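Local coordinates for phosphoribosylaminoimidazole carboxylase, ATPase subunit (Thermus thermophilus, PDB 3AW8), which probably catalyses the ATP-dependent carboxylation of 5-aminoimidazole ribonucleotide with bicarbonate, giving N5-carboxyaminoimidazole ribonucleotide in de novo purine biosynthesis, at residues G7-R12 with A34-V39; G45-D49 with F67-E73; L183-R189 with Y239-L245; V303-E308 with R358-E362; A194-L198 with L222-E227. All blocks are in the same frame, centred on the assembly; numbering follows the deposited sequence.

Interaction 1 of 5, residues G7-R12 with A34-V39; sequences GGQLGR and ACAGQV
A chi1 of 176° in Arg-12 places CG opposite the backbone nitrogen, and the chain then runs straight out to NE, carrying the guanidinium past Cys-35 to Gln-38. Cys-35, with chi1 at 66°, holds SG between its own N and carbonyl carbon, against the start of the helix, 3.4 Å from Gln-9 N. One nitrogen of the arginine serves two acceptors. NH1 gives a hydrogen bond to Cys-35 O at 3.1 Å, with that oxygen close to the guanidinium plane, and a second to Gln-38 OE1, also at 3.1 Å, reached from above the amide plane; Gln-38 NE2 donates to Gly-327 O. Cys-35 O also accepts from Gln-38 N, on the opposite face of its carbonyl. A water takes a bond from Arg-12 NH2 and returns a weak one to Gln-38 OE1, while Tyr-19 O of the second subunit accepts from the same NH2. Closer to the helix start, Ala-36 N donates to Gly-7 O at 2.9 Å, and a CB on Gly-7 would run into Ala-34 CB. Gly-8 stands at the N-cap of helix 9-18, in a glycine-rich turn consistent with a Rossmann-type motif. Asp-29 OD2, from the last residue of strand 25-29, accepts from Gly-7 N, which ties the turn after strand 2-5 to the neighbouring strand, and the loop 34-39 covers the helix on its way to strand 41-44.

Interaction 2 of 5, residues G45-D49 with F67-E73; sequences GEFLD and FENVPVE
Phe-47 and Pro-71, whose CA atoms lie 6.7 Å apart, bring together a loop and the lead-in to helix 72-81, each with a type I turn, Glu-46 to Asp-49 and Phe-67 to Val-70. The ring of Phe-47 is the main surface. Val-70 sends CG2 over the middle of one face in a CH-pi contact: the methyl is 3.9 Å from the Phe-47 centroid and only 12° off the ring normal. This methyl is the branch of Val-70 set opposite the backbone nitrogen, which directs it at the ring. Pro-71 crosses Phe-47 at about a right angle, with its CD against Phe-47 CB at 3.6 Å. Phe-67 meets the Phe-47 ring obliquely, the centroids 5.5 Å apart and the planes inclined by 40°. Further along, Leu-48 turns one methyl to the proline, with Leu-48 CD2 at 3.7 Å from Pro-71 CB, and the same methyl borders the side chain of Glu-73. Pro-30 also touches the Phe-47 side chain, while Leu-91 of helix 88-94 meets Val-70. Pro-71 occupies the N-cap position of helix 72-81 and Asp-49 that of helix 50-57, so the contact joins the approaches to two helices of the preATP-grasp domain. The contact is mainly apolar, so its fit rests on ring and methyl shape; burial of Phe-47 and Val-70 is likely to favour it, while Leu-48 and Glu-73 form a more exposed margin.

Interaction 3 of 5, residues L183-R189 with Y239-L245; sequences LLAVRGR and YVGVLAL
Arg-187 reaches Tyr-239 with a side chain extended as far as NE, CG standing opposite the backbone nitrogen (chi1 -179°). CB, CG and CD therefore all pass alongside Tyr-239 O, and the guanidinium turns so that NH2 donates to that oxygen at 2.7 Å with an N-H...O angle of 159°. The acceptor lies at the guanidinium edge, in its plane, whereas the donor stands above the carbonyl plane. Val-240 CG2 borders the same edge, and Val-240 CG1 rests on Arg-189 CB at 4.1 Å. On the other face of the sheet, Val-242 turns CG2, set beside its backbone N, to Val-186 CB at 3.8 Å, and Leu-184 CD1 folds over Ala-244 CB. Between the two faces, six backbone hydrogen bonds join the antiparallel strands, in the hydrogen-bonded pairs Leu-183 with Leu-245, Ala-185 with Leu-243 and Arg-187 with Gly-241; Ala-185 N to Leu-243 O, 2.8 Å, is almost linear. Helix 220-237 covers the face bearing Leu-183, Ala-185 and Arg-187 through Ala-230 and Met-234. Were Arg-187 replaced by an alanine, Tyr-239 O would probably lose this donor and the lead-in to strand 241-250 would be held less firmly. The chemistry thus divides in two: the ladder fixes the register within the ATP-grasp domain, and one arginine extends the pairing to a carbonyl beyond the regular strand.

Interaction 4 of 5, residues V303-E308 with R358-E362; sequences VNLIGE and RLVSE
Val-360 lays its isopropyl group against strand 299-306, crossing Leu-305 at about a right angle. Its CG2 reaches Leu-305 CD1 at 3.8 Å and Val-303 CG2 at a looser 4.3 Å. The other methyl, CG1, opposite the backbone nitrogen at chi1 179°, points to the polar side of the contact, where it is 4.0 Å from Asn-304 O and 3.6 Å from Glu-308 OE2. That glutamate carries the bonds. Its CG lies between the backbone N and the carbonyl carbon (chi1 80°), and the chain beyond is extended, which carries the carboxylate across to Ser-361. The serine hydroxyl donates to Glu-308 OE1 at 3.2 Å, arriving on the syn side but 34° out of the carboxylate plane. Ser-361 N adds a weak bond to Glu-308 OE2 at 3.3 Å. Both oxygens thus meet one residue, which may limit rotation of the group, though the backbone bond is weak. A leucine in place of Glu-308 would remove both acceptors, and Ser-361 OG and N would probably lose these partners, leaving Val-360 as the chief remaining link between the two segments. The neighbouring Glu-362 directs its charge elsewhere, in a salt bridge from OE1 to Arg-209, while Asn-304 ND2 donates to Leu-208 O and Asn-265 OD1. Strand 299-306 lies between strands 207-213 and 335-343 of the antiparallel sheet. Here the loop leaving helix 346-357 folds back on that strand, joining the end of the chain to the sheet shared by the ATP-grasp region and the PurK C-terminal domain.

Interaction 5 of 5, residues A194-L198 with L222-E227; sequences AFYPL and LQKKAE
Glu-227 lies across the ring of Phe-195, with its aliphatic part over one face. CB stands 4.0 Å from the Phe-195 centroid and 20° off the ring normal, displaced toward the rim, a CH-pi contact; the carboxylate plane is inclined to the ring by 36°. Ala-230, Leu-231 and Met-234, further along helix 220-237, also touch this phenylalanine. Leu-198 meets the helix one turn earlier by spreading its two methyls: CD1 goes to Leu-222 CD2 at 3.5 Å, and CD2 to Ala-226 CB, also at 3.5 Å. Residues four apart on the helix thereby receive one leucine. This is helix-on-sheet packing of the ATP-grasp domain, in which the helix linking strands 207-213 and 241-250 lies over a face of the large antiparallel sheet, and Leu-183 of the adjacent strand touches both Leu-198 and Ala-226. Gln-223 and Leu-198 slide past each other in opposite directions. The glutamine chain bends at chi2 (-64°), which turns its amide toward the strand, where OE1 accepts a weak, strongly bent hydrogen bond from Leu-198 N. Its NE2 faces along the helix instead and makes a weak bond to Glu-227 OE2.

Overall arrangement
Interactions 1 and 2 come first along the chain, both within the preATP-grasp domain, their centres 16 Å apart. They involve the connections around its four-stranded parallel sheet. Interactions 3 and 5 belong to the ATP-grasp domain and touch: strands 179-187 and 193-204 are sheet neighbours, Val-186 O probably accepting from Ala-194 N, and the segments of interaction 5 fall between those of interaction 3. Interaction 4, last in the chain, reaches the same eight-stranded sheet on the other side of the chain's centre, its centre 29 Å from that of interaction 3. The single sheet therefore connects the ATP-grasp region, where AMP is bound, with the C-terminal domain, while interaction 1 also adjoins the second subunit.

Interaction 1 of 5, residues G7-R12 with A34-V39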
# COMPACT_ATOMS: atom_id res chain seq x y z
N GLY A 7 -16.52 -4.45 9.58
CA GLY A 7 -15.93 -3.20 9.11
C GLY A 7 -14.74 -2.73 9.92
O GLY A 7 -14.43 -1.53 9.94
N GLY A 8 -14.05 -3.67 10.57
CA GLY A 8 -12.89 -3.32 11.38
C GLY A 8 -11.62 -2.97 10.60
O GLY A 8 -11.67 -2.77 9.39
N GLN A 9 -10.49 -2.92 11.29
CA GLN A 9 -9.24 -2.57 10.62
C GLN A 9 -8.76 -3.65 9.66
O GLN A 9 -8.15 -3.34 8.64
CB GLN A 9 -8.13 -2.19 11.63
CG GLN A 9 -7.66 -3.29 12.57
CD GLN A 9 -8.58 -3.47 13.75
OE1 GLN A 9 -9.55 -2.74 13.91
NE2 GLN A 9 -8.27 -4.45 14.59
N LEU A 10 -9.03 -4.91 9.97
CA LEU A 10 -8.64 -5.99 9.06
C LEU A 10 -9.35 -5.80 7.72
O LEU A 10 -8.77 -6.04 6.66
CB LEU A 10 -8.97 -7.35 9.66
CG LEU A 10 -8.21 -7.70 10.95
CD1 LEU A 10 -8.62 -9.08 11.42
CD2 LEU A 10 -6.70 -7.64 10.70
N GLY A 11 -10.61 -5.36 7.76
CA GLY A 11 -11.36 -5.12 6.53
C GLY A 11 -10.84 -3.88 5.83
O GLY A 11 -10.76 -3.81 4.59
N ARG A 12 -10.50 -2.87 6.62
CA ARG A 12 -9.95 -1.63 6.08
C ARG A 12 -8.69 -1.96 5.30
O ARG A 12 -8.47 -1.44 4.21
CB ARG A 12 -9.62 -0.67 7.23
CG ARG A 12 -8.95 0.64 6.84
CD ARG A 12 -8.44 1.32 8.12
NE ARG A 12 -7.70 2.55 7.88
CZ ARG A 12 -8.24 3.76 7.75
NH1 ARG A 12 -9.55 3.93 7.85
NH2 ARG A 12 -7.46 4.81 7.51
N ALA A 34 -17.42 2.15 11.94
CA ALA A 34 -16.44 1.16 11.50
C ALA A 34 -15.39 1.85 10.64
O ALA A 34 -15.71 2.52 9.66
CB ALA A 34 -17.13 0.04 10.71
N CYS A 35 -14.12 1.69 11.01
CA CYS A 35 -13.05 2.34 10.28
C CYS A 35 -12.94 1.92 8.82
O CYS A 35 -12.33 2.64 8.02
CB CYS A 35 -11.70 2.16 11.01
SG CYS A 35 -11.06 0.47 11.10
N ALA A 36 -13.53 0.79 8.45
CA ALA A 36 -13.46 0.38 7.06
C ALA A 36 -14.34 1.32 6.24
O ALA A 36 -14.08 1.56 5.05
CB ALA A 36 -13.93 -1.06 6.89
N GLY A 37 -15.36 1.88 6.88
CA GLY A 37 -16.25 2.79 6.20
C GLY A 37 -15.54 4.00 5.63
O GLY A 37 -15.99 4.61 4.66
N GLN A 38 -14.42 4.36 6.22
CA GLN A 38 -13.65 5.51 5.76
C GLN A 38 -12.92 5.13 4.49
O GLN A 38 -12.23 5.95 3.89
CB GLN A 38 -12.62 5.92 6.82
CG GLN A 38 -13.21 6.38 8.14
CD GLN A 38 -12.21 6.27 9.29
OE1 GLN A 38 -11.00 6.38 9.09
NE2 GLN A 38 -12.72 6.06 10.50
N VAL A 39 -13.09 3.90 4.05
CA VAL A 39 -12.35 3.44 2.90
C VAL A 39 -13.16 2.72 1.84
O VAL A 39 -12.66 2.45 0.75
CB VAL A 39 -11.18 2.57 3.43
CG1 VAL A 39 -11.34 1.13 2.99
CG2 VAL A 39 -9.86 3.18 3.04
O HOH W 1 -8.18 7.62 7.81

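Interaction 2 of 5, residues G45-D49 with F67-E73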
# COMPACT_ATOMS: atom_id res chain seq x y z
N GLY A 45 -25.57 -2.34 10.05
CA GLY A 45 -26.62 -3.28 10.39
C GLY A 45 -26.10 -4.45 11.19
O GLY A 45 -24.92 -4.80 11.08
N GLU A 46 -26.96 -5.07 11.99
CA GLU A 46 -26.57 -6.23 12.79
C GLU A 46 -26.39 -7.41 11.84
O GLU A 46 -27.07 -7.49 10.83
CB GLU A 46 -27.65 -6.57 13.83
CG GLU A 46 -28.00 -5.42 14.77
CD GLU A 46 -26.89 -5.10 15.75
OE1 GLU A 46 -27.03 -4.11 16.51
OE2 GLU A 46 -25.87 -5.83 15.77
N PHE A 47 -25.49 -8.32 12.17
CA PHE A 47 -25.25 -9.49 11.33
C PHE A 47 -26.43 -10.45 11.32
O PHE A 47 -26.59 -11.24 10.39
CB PHE A 47 -24.00 -10.25 11.80
CG PHE A 47 -22.73 -9.47 11.63
CD1 PHE A 47 -22.27 -9.15 10.35
CD2 PHE A 47 -22.00 -9.04 12.74
CE1 PHE A 47 -21.10 -8.41 10.19
CE2 PHE A 47 -20.83 -8.31 12.58
CZ PHE A 47 -20.38 -7.99 11.31
N LEU A 48 -27.26 -10.37 12.36
CA LEU A 48 -28.42 -11.24 12.44
C LEU A 48 -29.69 -10.56 11.95
O LEU A 48 -30.79 -11.12 12.06
CB LEU A 48 -28.59 -11.75 13.87
CG LEU A 48 -27.44 -12.67 14.26
CD1 LEU A 48 -27.68 -13.24 15.65
CD2 LEU A 48 -27.28 -13.78 13.22
N ASP A 49 -29.54 -9.35 11.40
CA ASP A 49 -30.65 -8.61 10.83
C ASP A 49 -30.67 -9.07 9.37
O ASP A 49 -29.93 -8.55 8.53
CB ASP A 49 -30.40 -7.11 10.92
CG ASP A 49 -31.39 -6.28 10.09
OD1 ASP A 49 -31.35 -5.04 10.21
OD2 ASP A 49 -32.20 -6.87 9.33
N PHE A 67 -14.25 -10.15 10.74
CA PHE A 67 -14.66 -10.16 12.14
C PHE A 67 -14.72 -11.64 12.55
O PHE A 67 -15.64 -12.35 12.15
CB PHE A 67 -16.04 -9.51 12.23
CG PHE A 67 -16.67 -9.56 13.58
CD1 PHE A 67 -18.04 -9.38 13.72
CD2 PHE A 67 -15.90 -9.76 14.72
CE1 PHE A 67 -18.64 -9.40 14.96
CE2 PHE A 67 -16.50 -9.79 15.99
CZ PHE A 67 -17.87 -9.61 16.10
N GLU A 68 -13.76 -12.10 13.34
CA GLU A 68 -13.69 -13.51 13.74
C GLU A 68 -14.87 -14.09 14.52
O GLU A 68 -15.09 -15.31 14.51
CB GLU A 68 -12.40 -13.80 14.54
CG GLU A 68 -11.97 -15.27 14.47
CD GLU A 68 -10.87 -15.62 15.47
OE1 GLU A 68 -10.03 -14.74 15.77
OE2 GLU A 68 -10.84 -16.78 15.94
N ASN A 69 -15.62 -13.24 15.21
CA ASN A 69 -16.76 -13.72 15.97
C ASN A 69 -18.08 -13.47 15.25
O ASN A 69 -19.14 -13.52 15.87
CB ASN A 69 -16.80 -13.08 17.35
CG ASN A 69 -15.99 -13.85 18.36
OD1 ASN A 69 -15.70 -15.04 18.15
ND2 ASN A 69 -15.63 -13.20 19.46
N VAL A 70 -18.00 -13.21 13.95
CA VAL A 70 -19.20 -12.99 13.18
C VAL A 70 -20.09 -14.22 13.34
O VAL A 70 -19.60 -15.36 13.34
CB VAL A 70 -18.88 -12.80 11.68
CG1 VAL A 70 -18.32 -14.09 11.09
CG2 VAL A 70 -20.12 -12.34 10.95
N PRO A 71 -21.41 -14.02 13.49
CA PRO A 71 -22.37 -15.12 13.65
C PRO A 71 -22.28 -16.05 12.46
O PRO A 71 -22.51 -15.62 11.33
CB PRO A 71 -23.71 -14.40 13.71
CG PRO A 71 -23.37 -13.09 14.34
CD PRO A 71 -22.10 -12.72 13.61
N VAL A 72 -21.95 -17.31 12.68
CA VAL A 72 -21.84 -18.25 11.58
C VAL A 72 -23.18 -18.35 10.82
O VAL A 72 -23.22 -18.75 9.66
CB VAL A 72 -21.43 -19.65 12.07
CG1 VAL A 72 -22.58 -20.29 12.82
CG2 VAL A 72 -21.00 -20.51 10.90
N GLU A 73 -24.26 -17.98 11.50
CA GLU A 73 -25.57 -18.01 10.88
C GLU A 73 -25.61 -17.05 9.68
O GLU A 73 -26.17 -17.38 8.63
CB GLU A 73 -26.65 -17.60 11.88
CG GLU A 73 -26.83 -18.54 13.08
CD GLU A 73 -25.78 -18.34 14.16
OE1 GLU A 73 -25.58 -17.19 14.61
OE2 GLU A 73 -25.17 -19.35 14.59

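Interaction 3 of 5, residues L183-R189 with Y239-L245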
# COMPACT_ATOMS: atom_id res chain seq x y z
N LEU A 183 1.90 -19.08 12.23
CA LEU A 183 2.22 -19.29 10.82
C LEU A 183 1.03 -18.88 9.97
O LEU A 183 -0.05 -19.46 10.08
CB LEU A 183 2.56 -20.76 10.56
CG LEU A 183 2.87 -21.07 9.09
CD1 LEU A 183 4.29 -21.57 8.98
CD2 LEU A 183 1.90 -22.10 8.55
N LEU A 184 1.21 -17.85 9.15
CA LEU A 184 0.14 -17.42 8.27
C LEU A 184 0.27 -18.27 7.01
O LEU A 184 1.33 -18.34 6.41
CB LEU A 184 0.26 -15.93 7.93
CG LEU A 184 0.08 -14.90 9.04
CD1 LEU A 184 -1.13 -15.27 9.87
CD2 LEU A 184 1.31 -14.83 9.93
N ALA A 185 -0.82 -18.93 6.62
CA ALA A 185 -0.80 -19.76 5.43
C ALA A 185 -1.95 -19.34 4.53
O ALA A 185 -2.93 -18.75 4.98
CB ALA A 185 -0.94 -21.24 5.81
N VAL A 186 -1.83 -19.66 3.25
CA VAL A 186 -2.88 -19.30 2.31
C VAL A 186 -3.09 -20.36 1.24
O VAL A 186 -2.15 -20.99 0.76
CB VAL A 186 -2.56 -17.93 1.66
CG1 VAL A 186 -1.08 -17.83 1.36
CG2 VAL A 186 -3.37 -17.75 0.39
N ARG A 187 -4.35 -20.56 0.88
CA ARG A 187 -4.71 -21.54 -0.13
C ARG A 187 -5.71 -20.90 -1.08
O ARG A 187 -6.80 -20.49 -0.66
CB ARG A 187 -5.32 -22.78 0.54
CG ARG A 187 -5.72 -23.89 -0.42
CD ARG A 187 -6.11 -25.16 0.34
NE ARG A 187 -6.58 -26.22 -0.55
CZ ARG A 187 -7.79 -26.27 -1.09
NH1 ARG A 187 -8.11 -27.27 -1.90
NH2 ARG A 187 -8.69 -25.34 -0.81
N GLY A 188 -5.33 -20.82 -2.35
CA GLY A 188 -6.20 -20.25 -3.36
C GLY A 188 -7.41 -21.10 -3.68
O GLY A 188 -7.53 -22.25 -3.25
N ARG A 189 -8.33 -20.53 -4.46
CA ARG A 189 -9.54 -21.22 -4.85
C ARG A 189 -9.15 -22.36 -5.79
O ARG A 189 -9.86 -23.36 -5.91
CB ARG A 189 -10.48 -20.24 -5.56
CG ARG A 189 -11.90 -20.72 -5.69
CD ARG A 189 -12.82 -19.58 -6.09
NE ARG A 189 -12.51 -19.05 -7.41
CZ ARG A 189 -12.98 -17.89 -7.89
NH1 ARG A 189 -13.78 -17.14 -7.14
NH2 ARG A 189 -12.64 -17.50 -9.11
N TYR A 239 -10.07 -25.04 2.69
CA TYR A 239 -9.81 -23.64 2.98
C TYR A 239 -9.44 -22.84 1.75
O TYR A 239 -8.69 -23.30 0.89
CB TYR A 239 -8.69 -23.52 4.02
CG TYR A 239 -8.75 -22.24 4.82
CD1 TYR A 239 -9.53 -22.15 5.97
CD2 TYR A 239 -8.06 -21.10 4.41
CE1 TYR A 239 -9.61 -20.97 6.69
CE2 TYR A 239 -8.14 -19.91 5.12
CZ TYR A 239 -8.92 -19.85 6.26
OH TYR A 239 -8.98 -18.70 6.99
N VAL A 240 -9.98 -21.63 1.68
CA VAL A 240 -9.68 -20.71 0.60
C VAL A 240 -9.46 -19.36 1.25
O VAL A 240 -10.35 -18.84 1.94
CB VAL A 240 -10.84 -20.60 -0.40
CG1 VAL A 240 -10.44 -19.67 -1.54
CG2 VAL A 240 -11.19 -21.98 -0.94
N GLY A 241 -8.27 -18.82 1.05
CA GLY A 241 -7.94 -17.54 1.64
C GLY A 241 -6.76 -17.69 2.59
O GLY A 241 -5.96 -18.62 2.46
N VAL A 242 -6.66 -16.77 3.53
CA VAL A 242 -5.58 -16.82 4.49
C VAL A 242 -6.03 -17.42 5.81
O VAL A 242 -7.09 -17.08 6.34
CB VAL A 242 -4.98 -15.42 4.71
CG1 VAL A 242 -4.06 -15.41 5.93
CG2 VAL A 242 -4.21 -15.02 3.46
N LEU A 243 -5.21 -18.32 6.33
CA LEU A 243 -5.48 -19.01 7.58
C LEU A 243 -4.33 -18.71 8.54
O LEU A 243 -3.17 -18.76 8.15
CB LEU A 243 -5.61 -20.51 7.27
CG LEU A 243 -5.98 -21.57 8.31
CD1 LEU A 243 -4.72 -22.14 8.90
CD2 LEU A 243 -6.89 -20.98 9.36
N ALA A 244 -4.65 -18.37 9.79
CA ALA A 244 -3.62 -18.06 10.78
C ALA A 244 -3.61 -19.10 11.89
O ALA A 244 -4.60 -19.27 12.61
CB ALA A 244 -3.86 -16.67 11.36
N LEU A 245 -2.48 -19.77 12.02
CA LEU A 245 -2.30 -20.80 13.03
C LEU A 245 -1.30 -20.35 14.09
O LEU A 245 -0.16 -19.99 13.77
CB LEU A 245 -1.80 -22.09 12.37
CG LEU A 245 -2.78 -23.24 12.15
CD1 LEU A 245 -4.19 -22.71 11.91
CD2 LEU A 245 -2.30 -24.11 10.99

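Interaction 4 of 5, residues V303-E308 with R358-E362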
# COMPACT_ATOMS: atom_id res chain seq x y z
N VAL A 303 4.79 -3.60 15.93
CA VAL A 303 4.39 -3.20 17.28
C VAL A 303 2.99 -2.60 17.25
O VAL A 303 2.72 -1.62 16.56
CB VAL A 303 5.42 -2.20 17.96
CG1 VAL A 303 6.84 -2.51 17.53
CG2 VAL A 303 5.09 -0.75 17.66
N ASN A 304 2.07 -3.22 17.99
CA ASN A 304 0.70 -2.74 18.05
C ASN A 304 0.59 -1.43 18.81
O ASN A 304 1.37 -1.16 19.72
CB ASN A 304 -0.21 -3.76 18.73
CG ASN A 304 -0.76 -4.79 17.77
OD1 ASN A 304 -0.74 -4.60 16.55
ND2 ASN A 304 -1.26 -5.89 18.31
N LEU A 305 -0.40 -0.64 18.42
CA LEU A 305 -0.70 0.64 19.06
C LEU A 305 -2.01 0.39 19.80
O LEU A 305 -3.08 0.35 19.20
CB LEU A 305 -0.87 1.73 18.00
CG LEU A 305 0.29 2.69 17.68
CD1 LEU A 305 1.62 2.18 18.24
CD2 LEU A 305 0.37 2.88 16.19
N ILE A 306 -1.92 0.18 21.11
CA ILE A 306 -3.08 -0.10 21.95
C ILE A 306 -3.50 1.10 22.79
O ILE A 306 -2.69 1.68 23.50
CB ILE A 306 -2.80 -1.29 22.90
CG1 ILE A 306 -2.26 -2.49 22.10
CG2 ILE A 306 -4.07 -1.69 23.64
CD1 ILE A 306 -3.22 -3.02 21.07
N GLY A 307 -4.78 1.44 22.71
CA GLY A 307 -5.35 2.54 23.47
C GLY A 307 -4.64 3.87 23.61
O GLY A 307 -4.92 4.62 24.54
N GLU A 308 -3.74 4.19 22.69
CA GLU A 308 -3.01 5.46 22.77
C GLU A 308 -2.57 5.86 21.36
O GLU A 308 -2.40 5.00 20.49
CB GLU A 308 -1.78 5.29 23.66
CG GLU A 308 -0.61 4.62 22.94
CD GLU A 308 0.44 4.03 23.88
OE1 GLU A 308 0.93 4.74 24.79
OE2 GLU A 308 0.77 2.84 23.68
N ARG A 358 10.24 3.60 23.14
CA ARG A 358 10.15 4.79 23.99
C ARG A 358 8.91 5.59 23.64
O ARG A 358 8.57 6.57 24.32
CB ARG A 358 11.39 5.67 23.82
CG ARG A 358 12.70 4.95 24.06
CD ARG A 358 13.89 5.82 23.69
NE ARG A 358 15.15 5.08 23.70
CZ ARG A 358 16.24 5.45 23.05
NH1 ARG A 358 16.25 6.57 22.33
NH2 ARG A 358 17.33 4.69 23.10
N LEU A 359 8.23 5.17 22.58
CA LEU A 359 7.03 5.85 22.12
C LEU A 359 5.74 5.09 22.44
O LEU A 359 4.66 5.67 22.44
CB LEU A 359 7.13 6.10 20.62
CG LEU A 359 8.28 7.00 20.17
CD1 LEU A 359 8.39 7.00 18.65
CD2 LEU A 359 8.05 8.41 20.70
N VAL A 360 5.88 3.80 22.73
CA VAL A 360 4.73 2.95 23.04
C VAL A 360 4.80 2.35 24.44
O VAL A 360 5.84 1.83 24.84
CB VAL A 360 4.64 1.78 22.04
CG1 VAL A 360 3.47 0.90 22.38
CG2 VAL A 360 4.51 2.32 20.63
N SER A 361 3.69 2.42 25.17
CA SER A 361 3.64 1.87 26.52
C SER A 361 3.32 0.38 26.48
O SER A 361 3.06 -0.18 25.41
CB SER A 361 2.59 2.61 27.36
OG SER A 361 1.29 2.37 26.87
N GLU A 362 3.33 -0.27 27.64
CA GLU A 362 3.05 -1.69 27.75
C GLU A 362 3.68 -2.55 26.66
O GLU A 362 3.08 -3.53 26.22
CB GLU A 362 1.54 -1.95 27.75
CG GLU A 362 0.79 -1.37 28.92
CD GLU A 362 -0.70 -1.66 28.83
OE1 GLU A 362 -1.32 -1.29 27.80
OE2 GLU A 362 -1.26 -2.25 29.79

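Interaction 5 of 5, residues A194-L198 with L222-E227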
# COMPACT_ATOMS: atom_id res chain seq x y z
N ALA A 194 0.59 -21.46 -0.16
CA ALA A 194 1.77 -20.65 0.11
C ALA A 194 1.90 -20.48 1.61
O ALA A 194 0.91 -20.55 2.33
CB ALA A 194 1.64 -19.30 -0.57
N PHE A 195 3.12 -20.24 2.09
CA PHE A 195 3.35 -20.09 3.53
C PHE A 195 4.31 -18.94 3.83
O PHE A 195 5.29 -18.74 3.10
CB PHE A 195 3.91 -21.39 4.11
CG PHE A 195 3.08 -22.60 3.77
CD1 PHE A 195 2.11 -23.07 4.65
CD2 PHE A 195 3.22 -23.23 2.53
CE1 PHE A 195 1.28 -24.13 4.30
CE2 PHE A 195 2.39 -24.29 2.18
CZ PHE A 195 1.42 -24.75 3.06
N TYR A 196 4.02 -18.19 4.89
CA TYR A 196 4.86 -17.07 5.30
C TYR A 196 5.85 -17.57 6.33
O TYR A 196 5.64 -18.61 6.94
CB TYR A 196 4.02 -15.95 5.95
CG TYR A 196 3.24 -15.11 4.98
CD1 TYR A 196 3.81 -13.99 4.38
CD2 TYR A 196 1.94 -15.48 4.60
CE1 TYR A 196 3.11 -13.25 3.41
CE2 TYR A 196 1.24 -14.76 3.64
CZ TYR A 196 1.83 -13.66 3.04
OH TYR A 196 1.16 -13.01 2.04
N PRO A 197 6.95 -16.84 6.53
CA PRO A 197 7.91 -17.30 7.53
C PRO A 197 7.18 -17.37 8.87
O PRO A 197 6.18 -16.67 9.06
CB PRO A 197 8.97 -16.20 7.52
CG PRO A 197 8.93 -15.72 6.11
CD PRO A 197 7.46 -15.66 5.81
N LEU A 198 7.64 -18.21 9.79
CA LEU A 198 7.01 -18.29 11.09
C LEU A 198 7.20 -16.90 11.67
O LEU A 198 8.07 -16.16 11.22
CB LEU A 198 7.70 -19.32 11.99
CG LEU A 198 7.28 -20.79 11.85
CD1 LEU A 198 8.19 -21.66 12.70
CD2 LEU A 198 5.83 -20.97 12.29
N LEU A 222 11.67 -26.46 11.60
CA LEU A 222 10.55 -25.90 12.34
C LEU A 222 9.56 -25.33 11.32
O LEU A 222 8.36 -25.52 11.45
CB LEU A 222 11.02 -24.78 13.28
CG LEU A 222 10.30 -24.70 14.63
CD1 LEU A 222 10.75 -23.48 15.41
CD2 LEU A 222 8.80 -24.65 14.40
N GLN A 223 10.09 -24.66 10.30
CA GLN A 223 9.25 -24.08 9.25
C GLN A 223 8.40 -25.15 8.58
O GLN A 223 7.17 -25.06 8.55
CB GLN A 223 10.11 -23.39 8.18
CG GLN A 223 10.09 -21.87 8.26
CD GLN A 223 8.71 -21.29 7.99
OE1 GLN A 223 8.35 -20.27 8.56
NE2 GLN A 223 7.95 -21.93 7.12
N LYS A 224 9.06 -26.18 8.04
CA LYS A 224 8.37 -27.26 7.37
C LYS A 224 7.34 -27.90 8.30
O LYS A 224 6.26 -28.31 7.86
CB LYS A 224 9.38 -28.31 6.90
CG LYS A 224 9.85 -28.13 5.47
CD LYS A 224 10.44 -26.75 5.22
CE LYS A 224 10.86 -26.59 3.76
NZ LYS A 224 9.74 -26.86 2.81
N LYS A 225 7.69 -27.98 9.58
CA LYS A 225 6.82 -28.57 10.59
C LYS A 225 5.49 -27.80 10.61
O LYS A 225 4.41 -28.37 10.44
CB LYS A 225 7.52 -28.50 11.96
CG LYS A 225 7.00 -29.47 13.04
CD LYS A 225 7.96 -29.48 14.24
CE LYS A 225 7.53 -30.46 15.35
NZ LYS A 225 6.30 -30.05 16.09
N ALA A 226 5.59 -26.48 10.82
CA ALA A 226 4.43 -25.61 10.86
C ALA A 226 3.66 -25.65 9.55
O ALA A 226 2.43 -25.76 9.54
CB ALA A 226 4.88 -24.18 11.16
N GLU A 227 4.37 -25.56 8.44
CA GLU A 227 3.74 -25.58 7.14
C GLU A 227 2.98 -26.89 6.92
O GLU A 227 1.90 -26.90 6.33
CB GLU A 227 4.78 -25.38 6.04
CG GLU A 227 5.44 -24.01 6.09
CD GLU A 227 6.31 -23.74 4.88
OE1 GLU A 227 5.80 -23.90 3.75
OE2 GLU A 227 7.49 -23.36 5.04